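Long-range contacts in thiamine-phosphate synthase (Pyrococcus furiosus, PDB 1XI3), which probably condenses a thiazole phosphate with a pyrimidine pyrophosphate to form thiamine monophosphate, using one magnesium ion per subunit: residues I111-Y116 against K127-L132; Y116-A121 against L154-E159; L132-V137 against I163-I168; N175-L180 against R207-E212. All coordinates share one frame; numbering follows the deposited sequence.

Contact 1. Residues I111-Y116 against K127-L132; sequences IGASVY and KGADYL
Three backbone hydrogen bonds pair Ile111 and Ala113 with the chain from Asp130 to Tyr131. Ile111 O is gripped twice: Asp130 N comes in at 2.7 Å from Ile111 O and lies in the carbonyl plane, while Tyr131 N reaches the same oxygen at 3.2 Å, tilted from that plane. Further along, Ala113 N donates to Tyr131 O at 3.0 Å. The carboxylate of Asp130 adds a side-chain bond at the start of the pairing. Asp130 CG sits beside the Asp130 backbone N, chi1 -64°, which turns OD1 back to Ile111 N at 2.8 Å; the bond is almost straight, 174°, and uses the anti lone pair. Backbone and carboxylate of Asp130 thus hold both backbone polar atoms of Ile111.

These are neighbouring parallel strands of a TIM barrel, 110-115 and 131-135, joined through helix 118-127 as a beta-alpha-beta unit, and Gly128 closes that helix with a Schellman motif.

On one face of the sheet the ring of Tyr131 folds over Gly112, whose CA lies 3.5 Å from the ring centroid in a CH-pi contact; a side chain on Gly112 would run into the ring. The Tyr131 hydroxyl is hydrogen-bonded to that of Tyr18, and Phe74 packs edge-to-face on the ring. A leucine in place of Tyr131 would probably leave Gly112 without its aromatic cover and the Tyr18 hydroxyl without this partner.

The other face is aliphatic. Ala113 CB meets Ala129 CB at 3.9 Å, and Leu132 CD2 lies 4.1 Å from Ala113 CB, with Val115 CG1 touching the same methyl.

Contact 2. Residues Y116-A121 against L154-E159; sequences YSLEEA and LRKIVE
Ile157 lies across the first turn of the helix that starts at Leu118. Its CG2 and CG1 share the methyl of Ala121, with Ile157 CG2 3.8 Å from Ala121 CB. CG1 of Ile157 also comes within 4.1 Å of Leu118 CA, while CD1 alone goes on to the backbone of Ser117, 4.0 Å from Ser117 O. This spread follows from the first torsion, chi1 -77°, which places CG1 beside the backbone N of Ile157 and leaves CG2 anti to it. A glycine in place of Ile157 would probably open a gap beside Ala121 and leave Leu118 and the Ser117 backbone with less cover.

Leu118 extends the contact outward. Its CG, anti to the backbone N (chi1 -179°), carries the isobutyl end out toward helix 150-160, where CD2 lies against the aliphatic part of Lys156, 3.9 Å from Lys156 CE and about as near to Lys156 CG. The lysine chain bends at chi2, and its methylenes, not its ammonium group, make this contact. CD1 of Leu118 turns back to Ile157 CG1 at 4.3 Å.

The helix start that Ile157 meets is well fixed. Ser117 is its N-cap, with OG accepting from Glu120 N at 3.0 Å, and Glu120 OE2 takes the N-H of Tyr116 while its OE1 forms a salt bridge with Arg147.

Ala121 and Ile157 both press inward on Leu132 of strand 131-135. Two consecutive helices of the outer layer, 118-127 and 150-160, meet here over the strand that links them, as expected in a TIM barrel.

Contact 3. Residues L132-V137 against I163-I168; sequences LGAGSV and IPVVAI
The strands 132-135 and 165-168 run parallel, their axes 4.6 Å apart at closest approach and turned by 35°, with Leu132, Gly133 and Ala134 in register with Val165, Val166 and Ala167. A ladder of backbone hydrogen bonds passes from one to the other. It starts with Leu132 N to Pro164 O, continues with a nearly straight bond from Val166 N to Leu132 O at 2.8 Å, then Ala134 N to Val166 O. Next, Ile168 N meets Ala134 O at 3.0 Å from above the carbonyl plane. Past Ala134 the pairing changes: a cis peptide precedes Ser136, and Val137 N bonds Ile168 O at 2.9 Å.

On the face that carries Leu132, Ala134, Val165 and Ala167, the side-chain contacts are mainly aliphatic. The side chains of Ile163 and Leu132 cross at about a right angle, with Ile163 CD1 3.6 Å from Leu132 CD2. Ala134 CB touches Val165 CG1 at 3.8 Å. Beyond the strand, Val137 CG2 sits beside its own backbone N, covers Ala167 CB and also lies against Ile168 O; Leu154 of helix 150-160 closes over Val137 and Ala167.

On the opposite face the glycines of 132-137 lie beside Val166 and Ile168 of the neighbouring strand. CG2 of Ile168 lies 3.6 Å from Ala134 O, and the Ile168 side chain is about 5 Å from that of Ile190, predicted to bind the thiazole phosphate.

Backbone bonds thus hold the barrel wall together and aliphatic groups seal it against the helices, while the lack of side chains at Gly133 and Gly135 probably leaves room near the predicted thiazole phosphate site.

Contact 4. Residues N175-L180 against R207-E212; sequences NAREVL and RKIVEE
Arg177 and Glu212 reach over the groove between their helices and join in a salt bridge, with Arg177 NH2 2.7 Å from Glu212 OE1. The two side chains run obliquely to each other, and the guanidinium and carboxylate planes stand 38° apart. The carboxylate comes to the edge of the guanidinium, near its plane, and one nitrogen alone makes the close approach. Arg177 gets there with CG beside its backbone N, chi1 -74°, and a chain extended from CG to NE; Glu212 is likewise extended beyond CG.

Beneath this charged pair Ile209 points into the groove, at about a right angle to both Arg177 and Leu180. Its CG2, anti to the backbone N of Ile209, is the centre of the contact: it lies 3.8 Å from Arg177 CG and packs almost as closely on Ala176 CB and Leu180 CD1. The same methyl stands over one face of the Arg177 guanidinium, above its centre, so that the flat group has an aliphatic floor as well as an acidic partner at its edge.

Leu180 carries the packing deeper. Its CD1 also rests against the backbone of the other helix, 3.9 Å from Val210 CA, with Val210 CG2 at 4.1 Å. Ala176, Leu180 and Val210 all press on Ile187 of strand 186-189, and Val213 adds to the cover of Arg177 and Leu180.

With segment axes 9.9 Å apart and 37° between their directions, helices 176-180 and 199-214 are side-by-side members of the outer layer of the TIM barrel, packed over the last strand, with the salt bridge at the solvent-exposed side of the groove.

Overall arrangement
Following the chain from the N terminus, contact 1 closes first, bringing strand 131-135 beside strand 110-115 after the intervening helix. Contact 2 opens at Tyr116, which it shares with contact 1, before that loop has closed, and ends in helix 150-160, so the two cross. Contact 3 starts at Leu132, also part of contact 1, and crosses contact 2 in turn by closing at 163-168. Strand 131-135 is thus paired on both edges, while contact 2 covers it from outside. Contact 4 opens and closes later, tying helix 176-180 to the C-terminal helix 199-214. It is far from contact 1, but Val179 reaches Ala167 of contact 3 and Leu154 of contact 2, carrying the helical layer onward round the barrel.

Contact 1. Residues I111-Y116 against K127-L132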
loop_
_atom_site.group_PDB
_atom_site.type_symbol
_atom_site.label_atom_id
_atom_site.label_comp_id
_atom_site.label_asym_id
_atom_site.label_seq_id
_atom_site.Cartn_x
_atom_site.Cartn_y
_atom_site.Cartn_z
ATOM N N ILE A 111 -15.462 2.165 5.433
ATOM C CA ILE A 111 -14.950 0.832 5.171
ATOM C C ILE A 111 -15.997 -0.027 4.455
ATOM O O ILE A 111 -17.072 -0.311 4.989
ATOM C CB ILE A 111 -14.565 0.118 6.466
ATOM C CG1 ILE A 111 -13.550 0.939 7.287
ATOM C CG2 ILE A 111 -14.049 -1.312 6.158
ATOM C CD1 ILE A 111 -12.254 1.263 6.678
ATOM N N GLY A 112 -15.670 -0.451 3.250
ATOM C CA GLY A 112 -16.441 -1.452 2.576
ATOM C C GLY A 112 -15.735 -2.780 2.753
ATOM O O GLY A 112 -14.510 -2.833 2.679
ATOM N N ALA A 113 -16.516 -3.841 2.934
ATOM C CA ALA A 113 -15.988 -5.194 3.052
ATOM C C ALA A 113 -16.464 -6.086 1.913
ATOM O O ALA A 113 -17.681 -6.210 1.687
ATOM C CB ALA A 113 -16.404 -5.771 4.398
ATOM N N SER A 114 -15.524 -6.760 1.237
ATOM C CA SER A 114 -15.829 -7.708 0.173
ATOM C C SER A 114 -16.110 -9.049 0.839
ATOM O O SER A 114 -15.239 -9.575 1.549
ATOM C CB SER A 114 -14.676 -7.856 -0.818
ATOM O OG SER A 114 -14.436 -6.662 -1.558
ATOM N N VAL A 115 -17.312 -9.558 0.659
ATOM C CA VAL A 115 -17.770 -10.769 1.388
ATOM C C VAL A 115 -18.358 -11.751 0.392
ATOM O O VAL A 115 -19.023 -11.366 -0.562
ATOM C CB VAL A 115 -18.760 -10.447 2.493
ATOM C CG1 VAL A 115 -18.113 -9.489 3.523
ATOM C CG2 VAL A 115 -20.063 -9.895 1.942
ATOM N N TYR A 116 -18.127 -13.041 0.645
ATOM C CA TYR A 116 -18.464 -14.100 -0.314
ATOM C C TYR A 116 -19.288 -15.241 0.334
ATOM O O TYR A 116 -19.420 -16.377 -0.253
ATOM C CB TYR A 116 -17.186 -14.665 -0.899
ATOM C CG TYR A 116 -16.300 -13.638 -1.605
ATOM C CD1 TYR A 116 -16.412 -13.426 -2.980
ATOM C CD2 TYR A 116 -15.379 -12.873 -0.889
ATOM C CE1 TYR A 116 -15.636 -12.503 -3.624
ATOM C CE2 TYR A 116 -14.577 -11.932 -1.540
ATOM C CZ TYR A 116 -14.726 -11.755 -2.908
ATOM O OH TYR A 116 -13.953 -10.834 -3.609
ATOM N N LYS A 127 -17.279 -6.506 12.810
ATOM C CA LYS A 127 -16.000 -5.807 12.905
ATOM C C LYS A 127 -16.114 -4.301 12.638
ATOM O O LYS A 127 -15.151 -3.547 12.856
ATOM C CB LYS A 127 -14.995 -6.444 11.965
ATOM C CG LYS A 127 -14.645 -7.866 12.310
ATOM C CD LYS A 127 -13.279 -8.019 12.976
ATOM C CE LYS A 127 -12.323 -8.882 12.132
ATOM N NZ LYS A 127 -12.943 -10.204 11.711
ATOM N N GLY A 128 -17.272 -3.880 12.134
ATOM C CA GLY A 128 -17.593 -2.463 11.921
ATOM C C GLY A 128 -17.528 -1.948 10.488
ATOM O O GLY A 128 -17.386 -0.736 10.275
ATOM N N ALA A 129 -17.638 -2.835 9.495
ATOM C CA ALA A 129 -17.749 -2.411 8.113
ATOM C C ALA A 129 -18.919 -1.452 7.994
ATOM O O ALA A 129 -19.954 -1.630 8.656
ATOM C CB ALA A 129 -17.952 -3.584 7.201
ATOM N N ASP A 130 -18.761 -0.440 7.138
ATOM C CA ASP A 130 -19.855 0.484 6.851
ATOM C C ASP A 130 -20.800 0.004 5.768
ATOM O O ASP A 130 -21.985 0.328 5.795
ATOM C CB ASP A 130 -19.262 1.853 6.473
ATOM C CG ASP A 130 -18.513 2.465 7.622
ATOM O OD1 ASP A 130 -17.289 2.639 7.554
ATOM O OD2 ASP A 130 -19.174 2.757 8.649
ATOM N N TYR A 131 -20.285 -0.753 4.802
ATOM C CA TYR A 131 -21.124 -1.419 3.820
ATOM C C TYR A 131 -20.443 -2.675 3.367
ATOM O O TYR A 131 -19.268 -2.905 3.658
ATOM C CB TYR A 131 -21.462 -0.508 2.603
ATOM C CG TYR A 131 -20.284 -0.241 1.689
ATOM C CD1 TYR A 131 -19.356 0.788 1.965
ATOM C CD2 TYR A 131 -20.056 -1.032 0.573
ATOM C CE1 TYR A 131 -18.252 1.014 1.129
ATOM C CE2 TYR A 131 -18.955 -0.813 -0.258
ATOM C CZ TYR A 131 -18.047 0.197 0.033
ATOM O OH TYR A 131 -16.956 0.356 -0.799
ATOM N N LEU A 132 -21.222 -3.500 2.683
ATOM C CA LEU A 132 -20.735 -4.767 2.155
ATOM C C LEU A 132 -20.782 -4.739 0.657
ATOM O O LEU A 132 -21.753 -4.266 0.050
ATOM C CB LEU A 132 -21.616 -5.955 2.605
ATOM C CG LEU A 132 -21.770 -6.126 4.102
ATOM C CD1 LEU A 132 -22.600 -7.386 4.378
ATOM C CD2 LEU A 132 -20.433 -6.232 4.769
#

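Contact 2. Residues Y116-A121 against L154-E159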
loop_
_atom_site.group_PDB
_atom_site.type_symbol
_atom_site.label_atom_id
_atom_site.label_comp_id
_atom_site.label_asym_id
_atom_site.label_seq_id
_atom_site.Cartn_x
_atom_site.Cartn_y
_atom_site.Cartn_z
ATOM N N TYR A 116 -18.127 -13.041 0.645
ATOM C CA TYR A 116 -18.464 -14.100 -0.314
ATOM C C TYR A 116 -19.288 -15.241 0.334
ATOM O O TYR A 116 -19.420 -16.377 -0.253
ATOM C CB TYR A 116 -17.186 -14.665 -0.899
ATOM C CG TYR A 116 -16.300 -13.638 -1.605
ATOM C CD1 TYR A 116 -16.412 -13.426 -2.980
ATOM C CD2 TYR A 116 -15.379 -12.873 -0.889
ATOM C CE1 TYR A 116 -15.636 -12.503 -3.624
ATOM C CE2 TYR A 116 -14.577 -11.932 -1.540
ATOM C CZ TYR A 116 -14.726 -11.755 -2.908
ATOM O OH TYR A 116 -13.953 -10.834 -3.609
ATOM N N SER A 117 -19.876 -14.923 1.487
ATOM C CA SER A 117 -20.714 -15.867 2.273
ATOM C C SER A 117 -21.447 -15.124 3.330
ATOM O O SER A 117 -21.027 -14.025 3.751
ATOM C CB SER A 117 -19.832 -16.947 2.931
ATOM O OG SER A 117 -19.039 -16.424 3.985
ATOM N N LEU A 118 -22.506 -15.737 3.848
ATOM C CA LEU A 118 -23.210 -15.205 4.992
ATOM C C LEU A 118 -22.309 -14.993 6.221
ATOM O O LEU A 118 -22.366 -13.939 6.863
ATOM C CB LEU A 118 -24.385 -16.139 5.348
ATOM C CG LEU A 118 -25.239 -15.723 6.514
ATOM C CD1 LEU A 118 -25.831 -14.320 6.308
ATOM C CD2 LEU A 118 -26.341 -16.767 6.728
ATOM N N GLU A 119 -21.482 -15.996 6.559
ATOM C CA GLU A 119 -20.569 -15.872 7.687
ATOM C C GLU A 119 -19.655 -14.652 7.530
ATOM O O GLU A 119 -19.437 -13.907 8.488
ATOM C CB GLU A 119 -19.719 -17.146 7.849
ATOM C CG GLU A 119 -18.667 -17.052 8.987
ATOM C CD GLU A 119 -19.227 -16.502 10.307
ATOM O OE1 GLU A 119 -20.443 -16.717 10.603
ATOM O OE2 GLU A 119 -18.438 -15.860 11.053
ATOM N N GLU A 120 -19.105 -14.493 6.319
ATOM C CA GLU A 120 -18.222 -13.360 6.028
ATOM C C GLU A 120 -18.976 -12.042 6.183
ATOM O O GLU A 120 -18.453 -11.091 6.771
ATOM C CB GLU A 120 -17.587 -13.490 4.651
ATOM C CG GLU A 120 -16.461 -14.555 4.593
ATOM C CD GLU A 120 -15.679 -14.598 3.304
ATOM O OE1 GLU A 120 -14.782 -15.490 3.190
ATOM O OE2 GLU A 120 -15.905 -13.788 2.384
ATOM N N ALA A 121 -20.207 -12.006 5.692
ATOM C CA ALA A 121 -21.084 -10.813 5.844
ATOM C C ALA A 121 -21.308 -10.415 7.301
ATOM O O ALA A 121 -21.112 -9.272 7.708
ATOM C CB ALA A 121 -22.425 -11.051 5.126
ATOM N N LEU A 154 -27.204 -13.856 -2.067
ATOM C CA LEU A 154 -27.303 -12.384 -1.944
ATOM C C LEU A 154 -28.512 -11.978 -1.083
ATOM O O LEU A 154 -28.379 -11.192 -0.172
ATOM C CB LEU A 154 -27.380 -11.767 -3.327
ATOM C CG LEU A 154 -27.473 -10.237 -3.363
ATOM C CD1 LEU A 154 -26.236 -9.611 -2.614
ATOM C CD2 LEU A 154 -27.562 -9.781 -4.760
ATOM N N ARG A 155 -29.710 -12.506 -1.389
ATOM C CA ARG A 155 -30.908 -12.185 -0.587
ATOM C C ARG A 155 -30.738 -12.512 0.879
ATOM O O ARG A 155 -31.134 -11.755 1.757
ATOM C CB ARG A 155 -32.136 -12.915 -1.172
ATOM C CG ARG A 155 -33.424 -12.756 -0.434
ATOM C CD ARG A 155 -33.920 -11.325 -0.349
ATOM N NE ARG A 155 -35.007 -11.198 0.630
ATOM C CZ ARG A 155 -35.502 -10.041 1.057
ATOM N NH1 ARG A 155 -35.040 -8.874 0.590
ATOM N NH2 ARG A 155 -36.473 -10.036 1.965
ATOM N N LYS A 156 -30.116 -13.650 1.173
ATOM C CA LYS A 156 -29.933 -14.023 2.541
ATOM C C LYS A 156 -29.054 -13.039 3.276
ATOM O O LYS A 156 -29.315 -12.714 4.421
ATOM C CB LYS A 156 -29.367 -15.443 2.615
ATOM C CG LYS A 156 -29.211 -15.975 4.024
ATOM C CD LYS A 156 -30.498 -16.295 4.739
ATOM C CE LYS A 156 -30.182 -16.967 6.096
ATOM N NZ LYS A 156 -31.325 -16.933 7.034
ATOM N N ILE A 157 -28.027 -12.526 2.597
ATOM C CA ILE A 157 -27.162 -11.540 3.211
ATOM C C ILE A 157 -28.010 -10.261 3.516
ATOM O O ILE A 157 -27.942 -9.718 4.598
ATOM C CB ILE A 157 -25.908 -11.271 2.353
ATOM C CG1 ILE A 157 -24.905 -12.437 2.535
ATOM C CG2 ILE A 157 -25.212 -9.977 2.784
ATOM C CD1 ILE A 157 -23.914 -12.593 1.402
ATOM N N VAL A 158 -28.769 -9.828 2.524
ATOM C CA VAL A 158 -29.611 -8.626 2.640
ATOM C C VAL A 158 -30.545 -8.757 3.844
ATOM O O VAL A 158 -30.697 -7.827 4.643
ATOM C CB VAL A 158 -30.413 -8.380 1.363
ATOM C CG1 VAL A 158 -31.503 -7.310 1.607
ATOM C CG2 VAL A 158 -29.493 -7.975 0.196
ATOM N N GLU A 159 -31.127 -9.947 4.006
ATOM C CA GLU A 159 -32.034 -10.195 5.132
ATOM C C GLU A 159 -31.341 -10.224 6.498
ATOM O O GLU A 159 -31.988 -9.977 7.527
ATOM C CB GLU A 159 -32.740 -11.532 4.933
ATOM C CG GLU A 159 -33.670 -11.580 3.761
ATOM C CD GLU A 159 -34.229 -12.988 3.511
ATOM O OE1 GLU A 159 -34.979 -13.160 2.513
ATOM O OE2 GLU A 159 -33.900 -13.918 4.291
#

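Contact 3. Residues L132-V137 against I163-I168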
loop_
_atom_site.group_PDB
_atom_site.type_symbol
_atom_site.label_atom_id
_atom_site.label_comp_id
_atom_site.label_asym_id
_atom_site.label_seq_id
_atom_site.Cartn_x
_atom_site.Cartn_y
_atom_site.Cartn_z
ATOM N N LEU A 132 -21.222 -3.500 2.683
ATOM C CA LEU A 132 -20.735 -4.767 2.155
ATOM C C LEU A 132 -20.782 -4.739 0.657
ATOM O O LEU A 132 -21.753 -4.266 0.050
ATOM C CB LEU A 132 -21.616 -5.955 2.605
ATOM C CG LEU A 132 -21.770 -6.126 4.102
ATOM C CD1 LEU A 132 -22.600 -7.386 4.378
ATOM C CD2 LEU A 132 -20.433 -6.232 4.769
ATOM N N GLY A 133 -19.732 -5.296 0.049
ATOM C CA GLY A 133 -19.751 -5.714 -1.346
ATOM C C GLY A 133 -19.983 -7.228 -1.350
ATOM O O GLY A 133 -19.053 -7.968 -1.137
ATOM N N ALA A 134 -21.218 -7.639 -1.618
ATOM C CA ALA A 134 -21.608 -9.083 -1.536
ATOM C C ALA A 134 -21.621 -9.683 -2.910
ATOM O O ALA A 134 -22.337 -9.223 -3.803
ATOM C CB ALA A 134 -22.963 -9.233 -0.870
ATOM N N GLY A 135 -20.781 -10.706 -3.139
ATOM C CA GLY A 135 -20.731 -11.354 -4.422
ATOM C C GLY A 135 -19.928 -12.653 -4.353
ATOM O O GLY A 135 -19.594 -13.088 -3.281
ATOM N N SER A 136 -19.587 -13.235 -5.486
ATOM C CA SER A 136 -20.004 -12.819 -6.801
ATOM C C SER A 136 -21.423 -13.317 -7.043
ATOM O O SER A 136 -21.729 -14.483 -6.807
ATOM C CB SER A 136 -19.071 -13.405 -7.852
ATOM O OG SER A 136 -19.315 -12.812 -9.107
ATOM N N VAL A 137 -22.314 -12.433 -7.478
ATOM C CA VAL A 137 -23.702 -12.889 -7.709
ATOM C C VAL A 137 -23.718 -13.989 -8.813
ATOM O O VAL A 137 -24.341 -15.075 -8.647
ATOM C CB VAL A 137 -24.626 -11.742 -8.095
ATOM C CG1 VAL A 137 -26.057 -12.231 -8.260
ATOM C CG2 VAL A 137 -24.587 -10.660 -7.034
ATOM N N ILE A 163 -26.435 -3.073 7.763
ATOM C CA ILE A 163 -25.662 -2.104 6.983
ATOM C C ILE A 163 -25.956 -2.248 5.475
ATOM O O ILE A 163 -26.471 -3.283 5.012
ATOM C CB ILE A 163 -24.128 -2.241 7.210
ATOM C CG1 ILE A 163 -23.624 -3.684 6.941
ATOM C CG2 ILE A 163 -23.748 -1.811 8.625
ATOM C CD1 ILE A 163 -22.140 -3.848 6.937
ATOM N N PRO A 164 -25.677 -1.176 4.688
ATOM C CA PRO A 164 -25.923 -1.266 3.274
ATOM C C PRO A 164 -25.165 -2.377 2.578
ATOM O O PRO A 164 -24.033 -2.690 2.959
ATOM C CB PRO A 164 -25.457 0.072 2.738
ATOM C CG PRO A 164 -25.546 0.996 3.910
ATOM C CD PRO A 164 -25.211 0.161 5.081
ATOM N N VAL A 165 -25.819 -2.938 1.580
ATOM C CA VAL A 165 -25.260 -4.035 0.773
ATOM C C VAL A 165 -25.271 -3.627 -0.697
ATOM O O VAL A 165 -26.327 -3.267 -1.244
ATOM C CB VAL A 165 -26.063 -5.345 0.962
ATOM C CG1 VAL A 165 -25.452 -6.475 0.099
ATOM C CG2 VAL A 165 -26.171 -5.708 2.432
ATOM N N VAL A 166 -24.087 -3.682 -1.329
ATOM C CA VAL A 166 -23.921 -3.498 -2.755
ATOM C C VAL A 166 -23.642 -4.872 -3.368
ATOM O O VAL A 166 -22.710 -5.570 -2.947
ATOM C CB VAL A 166 -22.761 -2.548 -3.057
ATOM C CG1 VAL A 166 -22.608 -2.365 -4.526
ATOM C CG2 VAL A 166 -23.005 -1.197 -2.370
ATOM N N ALA A 167 -24.469 -5.289 -4.320
ATOM C CA ALA A 167 -24.239 -6.563 -5.032
ATOM C C ALA A 167 -23.088 -6.386 -5.996
ATOM O O ALA A 167 -22.955 -5.321 -6.600
ATOM C CB ALA A 167 -25.486 -6.957 -5.831
ATOM N N ILE A 168 -22.282 -7.447 -6.207
ATOM C CA ILE A 168 -21.229 -7.391 -7.166
ATOM C C ILE A 168 -21.033 -8.749 -7.840
ATOM O O ILE A 168 -21.236 -9.795 -7.206
ATOM C CB ILE A 168 -19.880 -6.911 -6.513
ATOM C CG1 ILE A 168 -18.853 -6.617 -7.606
ATOM C CG2 ILE A 168 -19.393 -7.898 -5.479
ATOM C CD1 ILE A 168 -17.603 -5.931 -7.156
#

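Contact 4. Residues N175-L180 against R207-E212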
loop_
_atom_site.group_PDB
_atom_site.type_symbol
_atom_site.label_atom_id
_atom_site.label_comp_id
_atom_site.label_asym_id
_atom_site.label_seq_id
_atom_site.Cartn_x
_atom_site.Cartn_y
_atom_site.Cartn_z
ATOM N N ASN A 175 -29.497 -8.601 -16.126
ATOM C CA ASN A 175 -29.798 -9.235 -14.840
ATOM C C ASN A 175 -29.906 -8.239 -13.695
ATOM O O ASN A 175 -30.263 -8.614 -12.575
ATOM C CB ASN A 175 -28.787 -10.342 -14.496
ATOM C CG ASN A 175 -27.353 -9.845 -14.444
ATOM O OD1 ASN A 175 -27.101 -8.713 -14.036
ATOM N ND2 ASN A 175 -26.414 -10.686 -14.858
ATOM N N ALA A 176 -29.673 -6.962 -13.983
ATOM C CA ALA A 176 -29.697 -5.935 -12.945
ATOM C C ALA A 176 -31.014 -5.834 -12.181
ATOM O O ALA A 176 -31.003 -5.734 -10.962
ATOM C CB ALA A 176 -29.275 -4.595 -13.512
ATOM N N ARG A 177 -32.179 -5.905 -12.851
ATOM C CA ARG A 177 -33.456 -5.867 -12.090
ATOM C C ARG A 177 -33.597 -7.007 -11.104
ATOM O O ARG A 177 -33.980 -6.788 -9.967
ATOM C CB ARG A 177 -34.694 -5.867 -13.011
ATOM C CG ARG A 177 -34.917 -4.569 -13.676
ATOM C CD ARG A 177 -36.337 -4.466 -14.272
ATOM N NE ARG A 177 -36.642 -3.052 -14.437
ATOM C CZ ARG A 177 -36.201 -2.331 -15.454
ATOM N NH1 ARG A 177 -35.462 -2.890 -16.393
ATOM N NH2 ARG A 177 -36.489 -1.042 -15.533
ATOM N N GLU A 178 -33.287 -8.243 -11.528
ATOM C CA GLU A 178 -33.415 -9.358 -10.635
ATOM C C GLU A 178 -32.473 -9.175 -9.448
ATOM O O GLU A 178 -32.826 -9.503 -8.333
ATOM C CB GLU A 178 -33.125 -10.680 -11.336
ATOM C CG GLU A 178 -33.691 -11.879 -10.573
ATOM N N VAL A 179 -31.268 -8.665 -9.708
ATOM C CA VAL A 179 -30.318 -8.402 -8.602
ATOM C C VAL A 179 -30.900 -7.357 -7.628
ATOM O O VAL A 179 -30.937 -7.551 -6.407
ATOM C CB VAL A 179 -28.926 -7.958 -9.131
ATOM C CG1 VAL A 179 -28.020 -7.550 -8.001
ATOM C CG2 VAL A 179 -28.260 -9.097 -9.944
ATOM N N LEU A 180 -31.388 -6.263 -8.190
ATOM C CA LEU A 180 -31.938 -5.168 -7.387
ATOM C C LEU A 180 -33.157 -5.605 -6.537
ATOM O O LEU A 180 -33.346 -5.154 -5.404
ATOM C CB LEU A 180 -32.268 -4.011 -8.316
ATOM C CG LEU A 180 -31.052 -3.250 -8.858
ATOM C CD1 LEU A 180 -31.340 -2.486 -10.126
ATOM C CD2 LEU A 180 -30.480 -2.291 -7.761
ATOM N N ARG A 207 -28.059 3.218 -14.559
ATOM C CA ARG A 207 -28.551 4.158 -13.585
ATOM C C ARG A 207 -30.076 4.243 -13.635
ATOM O O ARG A 207 -30.743 4.349 -12.601
ATOM C CB ARG A 207 -27.963 5.550 -13.822
ATOM C CG ARG A 207 -28.446 6.638 -12.834
ATOM C CD ARG A 207 -28.135 6.343 -11.401
ATOM N NE ARG A 207 -28.737 7.302 -10.503
ATOM C CZ ARG A 207 -28.272 8.528 -10.236
ATOM N NH1 ARG A 207 -27.108 8.989 -10.722
ATOM N NH2 ARG A 207 -28.966 9.305 -9.413
ATOM N N LYS A 208 -30.589 4.228 -14.847
ATOM C CA LYS A 208 -32.031 4.268 -15.067
ATOM C C LYS A 208 -32.690 3.054 -14.432
ATOM O O LYS A 208 -33.676 3.193 -13.704
ATOM C CB LYS A 208 -32.322 4.295 -16.556
ATOM C CG LYS A 208 -33.830 4.559 -16.876
ATOM C CD LYS A 208 -34.005 4.875 -18.339
ATOM N N ILE A 209 -32.118 1.876 -14.698
ATOM C CA ILE A 209 -32.612 0.618 -14.118
ATOM C C ILE A 209 -32.623 0.710 -12.605
ATOM O O ILE A 209 -33.595 0.381 -11.946
ATOM C CB ILE A 209 -31.805 -0.621 -14.596
ATOM C CG1 ILE A 209 -31.975 -0.839 -16.115
ATOM C CG2 ILE A 209 -32.239 -1.872 -13.835
ATOM C CD1 ILE A 209 -31.062 -1.919 -16.695
ATOM N N VAL A 210 -31.510 1.156 -12.027
ATOM C CA VAL A 210 -31.466 1.383 -10.613
ATOM C C VAL A 210 -32.577 2.310 -10.096
ATOM O O VAL A 210 -33.201 2.001 -9.076
ATOM C CB VAL A 210 -30.082 1.941 -10.191
ATOM C CG1 VAL A 210 -30.083 2.342 -8.766
ATOM C CG2 VAL A 210 -29.020 0.832 -10.402
ATOM N N GLU A 211 -32.786 3.434 -10.777
ATOM C CA GLU A 211 -33.765 4.423 -10.301
ATOM C C GLU A 211 -35.179 3.826 -10.384
ATOM O O GLU A 211 -35.993 3.980 -9.475
ATOM C CB GLU A 211 -33.688 5.701 -11.121
ATOM C CG GLU A 211 -32.433 6.560 -10.852
ATOM C CD GLU A 211 -32.331 7.059 -9.437
ATOM O OE1 GLU A 211 -33.390 7.252 -8.797
ATOM O OE2 GLU A 211 -31.191 7.265 -8.945
ATOM N N GLU A 212 -35.423 3.159 -11.484
ATOM C CA GLU A 212 -36.713 2.480 -11.733
ATOM C C GLU A 212 -37.064 1.341 -10.771
ATOM O O GLU A 212 -38.213 1.159 -10.430
ATOM C CB GLU A 212 -36.720 1.990 -13.162
ATOM C CG GLU A 212 -36.861 3.179 -14.102
ATOM C CD GLU A 212 -36.942 2.812 -15.531
ATOM O OE1 GLU A 212 -36.692 1.645 -15.873
ATOM O OE2 GLU A 212 -37.250 3.731 -16.327
#